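Local coordinates for protein HepC.19480.a.B1 (PDB 6MTZ) that is of unknown function but probably acts as a phosphodiesterase of the DHH–DHHA1 family, with a parallel-sheet domain followed by a mixed-sheet domain, at residues A[175-178]-A[179-183]; A[189-192]-A[193-196]. All blocks are in the same frame, centred on the assembly; numbering follows the deposited sequence. Where two conformers were deposited one is given.

From the N terminus, the chain builds the parallel-sheet domain first and then enters a run of helices leading toward the mixed-sheet domain at the C-terminal end. Interaction 1 sits in the last part of helix 168-180 and the residues that leave it; interaction 2 sits in the first turns of the next helix, 190-203. Neither closes a long loop: interaction 2 spans helical turns, interaction 1 a helical turn and the residues after it. They follow in series without nesting or crossing. Their centres lie about 13 Å apart, and the two meet directly: Glu183 OE1 is 2.8 Å from Tyr196 OH, probably a hydrogen bond. This would link the segment just after helix 168-180 to the first turns of helix 190-203.

Interaction 1. Residues A[175-178]-A[179-183]; sequences MRMI and TQSSE
Arg176 and Gln180, one helical turn apart, meet through the arginine's aliphatic chain, and the glutamine amide crosses it at a slant. Gln180 OE1 comes within 3.5 Å of Arg176 CG. The amide and guanidinium planes are turned 75° against each other, with OE1 near the plane of the guanidinium at its edge. A water lies near both groups, but a bridge through it is doubtful: its bond from Arg176 NH1 is weak and its distance to Gln180 OE1 is short. The charge has a firmer partner in Asp218, which forms a salt bridge with Arg176 NH2.

On another side of the turn, Ser181 folds back onto the helix. Its chi1 of 53° places OG between its own backbone N and carbonyl carbon, and from there Ser181 OG donates to Met177 O at 3.0 Å, tilted 23° from the carbonyl plane. The same Met177 O takes a weak bond from Gln180 N at 3.4 Å. Ser181 is also the centre of an inverse gamma turn. Before that, Thr179 N to Met175 O (3.2 Å) and Gln180 N to Arg176 O (3.0 Å) keep the alpha-helical pattern. Lys197, from helix 190-203, hydrogen-bonds to both Ser181 OG and Ile178 O. Met177 packs between helices 190-203 and 213-228, touching Leu200 and Leu221, while Ile178 meets Leu19 of helix 19-29.

Interaction 2. Residues A[189-192]-A[193-196]; sequences FDDE and NRDY
Asp190 sends its carboxylate to Arg194 with CG anti to the backbone N (chi1 180°), and Arg194 answers with a chain that is extended as far as CG and CD and then bends at chi3 (-50°), turning the guanidinium back toward the start of the helix. Asp190 OD2 receives Arg194 NH2 at 2.9 Å on its syn side, though tilted out of the carboxylate plane, with a weak second bond from Arg194 NH1 at 3.4 Å; the two side chains run at an angle, their flat groups 65° apart. Asp191 comes alongside Arg194, pointing the same way. Asp191 OD1 takes Arg194 NH1 at 3.0 Å on the anti side, lying almost in the guanidinium plane. Arg194 NH1 thus serves mainly Asp191, with a weak bond to Asp190, in a salt-bridge network of i to i+4 and i to i+3 pairs in the first turns of helix 190-203, with Phe189 at the N-cap position. Two carboxylates here probably also suit the positive end of the helix dipole. The turn itself is set by Asn193 N to Phe189 O at 2.7 Å and Arg194 N to Asp190 O at 3.1 Å. A water donates both to Asp190 O and to Asn193 OD1, while Asn193 ND2 bonds to Leu184 O. Arg194 NH2 also reaches Asn39 OD1, at the end of strand 35-39 in the parallel sheet, and Phe189 packs on Leu249 and Leu250 of helix 238-251.

Interaction 1. Residues A[175-178]-A[179-183]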
ATOM      1  N   MET A 175      12.262   9.710   4.070  1.00 26.33           N
ATOM      2  CA  MET A 175      11.660   9.721   2.744  1.00 29.50           C
ATOM      3  C   MET A 175      12.187   8.561   1.900  1.00 27.11           C
ATOM      4  O   MET A 175      11.414   7.800   1.300  1.00 20.18           O
ATOM      5  CB  MET A 175      11.951  11.065   2.078  1.00 21.46           C
ATOM      6  CG  MET A 175      11.182  11.359   0.824  1.00 34.46           C
ATOM      7  SD  MET A 175      11.518  13.080   0.323  1.00 39.95           S
ATOM      8  CE  MET A 175      13.165  12.948  -0.363  1.00 42.18           C
ATOM      9  N   ARG A 176      13.508   8.409   1.842  1.00 22.06           N
ATOM     10  CA  ARG A 176      14.070   7.250   1.159  1.00 24.44           C
ATOM     11  C   ARG A 176      13.620   5.948   1.821  1.00 22.56           C
ATOM     12  O   ARG A 176      13.384   4.949   1.136  1.00 21.79           O
ATOM     13  CB  ARG A 176      15.596   7.347   1.132  1.00 25.10           C
ATOM     14  CG  ARG A 176      16.312   6.121   0.534  1.00 23.25           C
ATOM     15  CD  ARG A 176      17.778   6.450   0.240  1.00 21.55           C
ATOM     16  NE  ARG A 176      18.337   7.142   1.394  1.00 31.73           N
ATOM     17  CZ  ARG A 176      18.893   6.525   2.432  1.00 34.36           C
ATOM     18  NH1 ARG A 176      18.999   5.201   2.429  1.00 18.60           N
ATOM     19  NH2 ARG A 176      19.349   7.233   3.462  1.00 26.65           N
ATOM     20  N   MET A 177      13.506   5.930   3.156  1.00 24.90           N
ATOM     21  CA  MET A 177      13.050   4.710   3.820  1.00 28.40           C
ATOM     22  C   MET A 177      11.696   4.261   3.279  1.00 34.57           C
ATOM     23  O   MET A 177      11.478   3.065   3.033  1.00 24.06           O
ATOM     24  CB  MET A 177      12.966   4.912   5.332  1.00 23.95           C
ATOM     25  CG  MET A 177      12.420   3.674   6.098  1.00 19.78           C
ATOM     26  SD  MET A 177      10.620   3.525   6.198  1.00 24.89           S
ATOM     27  CE  MET A 177      10.288   4.752   7.468  1.00 29.22           C
ATOM     28  N   ILE A 178      10.772   5.206   3.087  1.00 28.08           N
ATOM     29  CA  ILE A 178       9.435   4.846   2.629  1.00 23.02           C
ATOM     30  C   ILE A 178       9.483   4.351   1.189  1.00 25.83           C
ATOM     31  O   ILE A 178       8.790   3.393   0.823  1.00 22.58           O
ATOM     32  CB  ILE A 178       8.479   6.043   2.795  1.00 27.40           C
ATOM     33  CG1 ILE A 178       8.226   6.284   4.267  1.00 22.97           C
ATOM     34  CG2 ILE A 178       7.153   5.794   2.063  1.00 27.20           C
ATOM     35  CD1 ILE A 178       7.465   5.118   4.937  1.00 30.28           C
ATOM     36  N   THR A 179      10.302   4.991   0.352  1.00 27.35           N
ATOM     37  CA  THR A 179      10.394   4.604  -1.055  1.00 27.72           C
ATOM     38  C   THR A 179      10.946   3.192  -1.206  1.00 30.78           C
ATOM     39  O   THR A 179      10.529   2.445  -2.099  1.00 23.87           O
ATOM     40  CB  THR A 179      11.286   5.593  -1.814  1.00 23.60           C
ATOM     41  OG1 THR A 179      10.701   6.903  -1.809  1.00 27.50           O
ATOM     42  CG2 THR A 179      11.490   5.137  -3.235  1.00 33.36           C
ATOM     43  N   GLN A 180      11.888   2.810  -0.350  1.00 30.59           N
ATOM     44  CA  GLN A 180      12.657   1.592  -0.534  1.00 26.57           C
ATOM     45  C   GLN A 180      12.171   0.444   0.327  1.00 22.64           C
ATOM     46  O   GLN A 180      12.739  -0.650   0.248  1.00 28.54           O
ATOM     47  CB  GLN A 180      14.138   1.863  -0.249  1.00 20.00           C
ATOM     48  CG  GLN A 180      14.792   2.729  -1.336  1.00 22.44           C
ATOM     49  CD  GLN A 180      16.296   2.970  -1.102  1.00 26.98           C
ATOM     50  OE1 GLN A 180      16.834   2.727  -0.018  1.00 26.89           O
ATOM     51  NE2 GLN A 180      16.962   3.465  -2.113  1.00 20.08           N
ATOM     52  N   SER A 181      11.145   0.650   1.151  1.00 22.42           N
ATOM     53  CA  SER A 181      10.610  -0.444   1.965  1.00 22.73           C
ATOM     54  C   SER A 181       9.527  -1.187   1.179  1.00 23.10           C
ATOM     55  O   SER A 181       8.362  -1.245   1.557  1.00 25.21           O
ATOM     56  CB  SER A 181      10.103   0.073   3.314  1.00 21.67           C
ATOM     57  OG  SER A 181       9.178   1.163   3.180  1.00 27.65           O
ATOM     58  N   SER A 182       9.949  -1.770   0.055  1.00 23.76           N
ATOM     59  CA  SER A 182       9.064  -2.441  -0.885  0.58 25.27           C
ATOM     60  C   SER A 182       9.109  -3.959  -0.745  1.00 29.82           C
ATOM     61  O   SER A 182       8.672  -4.668  -1.660  1.00 20.54           O
ATOM     62  CB  SER A 182       9.423  -2.028  -2.313  0.58 26.15           C
ATOM     63  OG  SER A 182       9.577  -0.614  -2.407  0.58 25.72           O
ATOM     64  N   GLU A 183       9.630  -4.468   0.379  1.00 24.75           N
ATOM     65  CA  GLU A 183       9.754  -5.908   0.585  1.00 26.30           C
ATOM     66  C   GLU A 183       8.411  -6.627   0.677  1.00 27.59           C
ATOM     67  O   GLU A 183       8.373  -7.839   0.478  1.00 30.26           O
ATOM     68  CB  GLU A 183      10.574  -6.194   1.852  1.00 23.40           C
ATOM     69  CG  GLU A 183      12.069  -5.820   1.767  1.00 28.41           C
ATOM     70  CD  GLU A 183      12.298  -4.325   1.871  1.00 33.45           C
ATOM     71  OE1 GLU A 183      11.375  -3.621   2.349  1.00 33.13           O
ATOM     72  OE2 GLU A 183      13.382  -3.854   1.458  1.00 26.21           O
TER
HETATM   73  O   HOH W   1      19.303   2.864   0.063  1.00 34.15           O

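Interaction 2. Residues A[189-192]-A[193-196]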
ATOM      1  N   PHE A 189      -0.536  -7.372  -0.398  1.00 28.64           N
ATOM      2  CA  PHE A 189      -0.499  -7.347   1.068  1.00 34.68           C
ATOM      3  C   PHE A 189      -0.718  -5.923   1.578  1.00 26.78           C
ATOM      4  O   PHE A 189       0.117  -5.353   2.273  1.00 26.24           O
ATOM      5  CB  PHE A 189       0.824  -7.897   1.581  1.00 28.02           C
ATOM      6  CG  PHE A 189       1.311  -9.091   0.807  1.00 26.57           C
ATOM      7  CD1 PHE A 189       0.566 -10.253   0.778  1.00 19.17           C
ATOM      8  CD2 PHE A 189       2.519  -9.048   0.119  1.00 23.69           C
ATOM      9  CE1 PHE A 189       1.021 -11.374   0.069  1.00 24.24           C
ATOM     10  CE2 PHE A 189       2.978 -10.148  -0.587  1.00 30.09           C
ATOM     11  CZ  PHE A 189       2.227 -11.320  -0.612  1.00 25.08           C
ATOM     12  N   ASP A 190      -1.886  -5.362   1.260  1.00 24.91           N
ATOM     13  CA  ASP A 190      -2.116  -3.940   1.492  1.00 27.06           C
ATOM     14  C   ASP A 190      -1.926  -3.570   2.961  1.00 29.65           C
ATOM     15  O   ASP A 190      -1.180  -2.639   3.289  1.00 25.73           O
ATOM     16  CB  ASP A 190      -3.518  -3.562   1.025  1.00 28.14           C
ATOM     17  CG  ASP A 190      -3.809  -2.106   1.246  1.00 35.28           C
ATOM     18  OD1 ASP A 190      -3.236  -1.267   0.518  1.00 40.92           O
ATOM     19  OD2 ASP A 190      -4.591  -1.804   2.165  1.00 50.96           O
ATOM     20  N   ASP A 191      -2.561  -4.312   3.866  1.00 33.30           N
ATOM     21  CA  ASP A 191      -2.471  -3.960   5.279  1.00 29.10           C
ATOM     22  C   ASP A 191      -1.097  -4.267   5.852  1.00 25.64           C
ATOM     23  O   ASP A 191      -0.583  -3.504   6.677  1.00 28.48           O
ATOM     24  CB  ASP A 191      -3.546  -4.693   6.079  1.00 35.21           C
ATOM     25  CG  ASP A 191      -4.930  -4.204   5.765  1.00 37.71           C
ATOM     26  OD1 ASP A 191      -5.060  -3.061   5.261  1.00 35.83           O
ATOM     27  OD2 ASP A 191      -5.884  -4.967   6.013  1.00 44.91           O
ATOM     28  N   GLU A 192      -0.500  -5.394   5.460  1.00 26.01           N
ATOM     29  CA  GLU A 192       0.801  -5.745   6.022  1.00 24.49           C
ATOM     30  C   GLU A 192       1.879  -4.821   5.488  1.00 33.62           C
ATOM     31  O   GLU A 192       2.857  -4.532   6.190  1.00 27.91           O
ATOM     32  CB  GLU A 192       1.145  -7.204   5.723  1.00 29.96           C
ATOM     33  CG  GLU A 192       0.212  -8.220   6.400  1.00 30.48           C
ATOM     34  CD  GLU A 192      -1.071  -8.472   5.614  1.00 36.75           C
ATOM     35  OE1 GLU A 192      -1.268  -7.804   4.577  1.00 34.18           O
ATOM     36  OE2 GLU A 192      -1.877  -9.340   6.031  1.00 38.81           O
ATOM     37  N   ASN A 193       1.699  -4.328   4.260  1.00 25.83           N
ATOM     38  CA  ASN A 193       2.610  -3.326   3.726  1.00 16.42           C
ATOM     39  C   ASN A 193       2.521  -2.036   4.532  1.00 24.33           C
ATOM     40  O   ASN A 193       3.545  -1.447   4.890  1.00 20.93           O
ATOM     41  CB  ASN A 193       2.286  -3.090   2.251  1.00 19.59           C
ATOM     42  CG  ASN A 193       3.070  -1.944   1.652  1.00 26.97           C
ATOM     43  OD1 ASN A 193       2.628  -0.802   1.673  1.00 33.12           O
ATOM     44  ND2 ASN A 193       4.227  -2.252   1.082  1.00 45.94           N
ATOM     45  N   ARG A 194       1.300  -1.608   4.865  1.00 30.69           N
ATOM     46  CA  ARG A 194       1.131  -0.367   5.611  1.00 28.58           C
ATOM     47  C   ARG A 194       1.655  -0.505   7.033  1.00 24.64           C
ATOM     48  O   ARG A 194       2.350   0.388   7.528  1.00 31.05           O
ATOM     49  CB  ARG A 194      -0.337   0.042   5.622  1.00 23.09           C
ATOM     50  CG  ARG A 194      -0.640   1.319   6.414  1.00 24.80           C
ATOM     51  CD  ARG A 194      -2.155   1.673   6.360  1.00 20.47           C
ATOM     52  NE  ARG A 194      -2.669   1.673   4.995  1.00 22.75           N
ATOM     53  CZ  ARG A 194      -3.371   0.689   4.430  1.00 32.80           C
ATOM     54  NH1 ARG A 194      -3.670  -0.421   5.111  1.00 25.00           N
ATOM     55  NH2 ARG A 194      -3.770   0.819   3.168  1.00 29.10           N
ATOM     56  N   ASP A 195       1.353  -1.629   7.691  1.00 22.31           N
ATOM     57  CA  ASP A 195       1.828  -1.850   9.054  1.00 19.90           C
ATOM     58  C   ASP A 195       3.347  -1.819   9.122  1.00 24.04           C
ATOM     59  O   ASP A 195       3.932  -1.247  10.053  1.00 23.93           O
ATOM     60  CB  ASP A 195       1.319  -3.198   9.572  1.00 28.70           C
ATOM     61  CG  ASP A 195      -0.177  -3.210   9.819  1.00 34.95           C
ATOM     62  OD1 ASP A 195      -0.829  -2.152   9.686  1.00 37.43           O
ATOM     63  OD2 ASP A 195      -0.704  -4.286  10.151  1.00 36.97           O
ATOM     64  N   TYR A 196       3.998  -2.453   8.150  1.00 24.14           N
ATOM     65  CA  TYR A 196       5.455  -2.485   8.081  1.00 26.21           C
ATOM     66  C   TYR A 196       6.046  -1.077   7.974  1.00 22.00           C
ATOM     67  O   TYR A 196       6.915  -0.695   8.766  1.00 26.60           O
ATOM     68  CB  TYR A 196       5.838  -3.352   6.886  1.00 18.71           C
ATOM     69  CG  TYR A 196       7.288  -3.448   6.493  1.00 24.80           C
ATOM     70  CD1 TYR A 196       8.289  -3.735   7.419  1.00 20.38           C
ATOM     71  CD2 TYR A 196       7.635  -3.345   5.160  1.00 24.48           C
ATOM     72  CE1 TYR A 196       9.619  -3.854   7.002  1.00 24.53           C
ATOM     73  CE2 TYR A 196       8.924  -3.460   4.742  1.00 26.38           C
ATOM     74  CZ  TYR A 196       9.919  -3.708   5.650  1.00 20.61           C
ATOM     75  OH  TYR A 196      11.201  -3.826   5.146  1.00 19.88           O
TER
HETATM   76  O   HOH W   2      -0.045  -0.199   2.016  1.00 26.91           O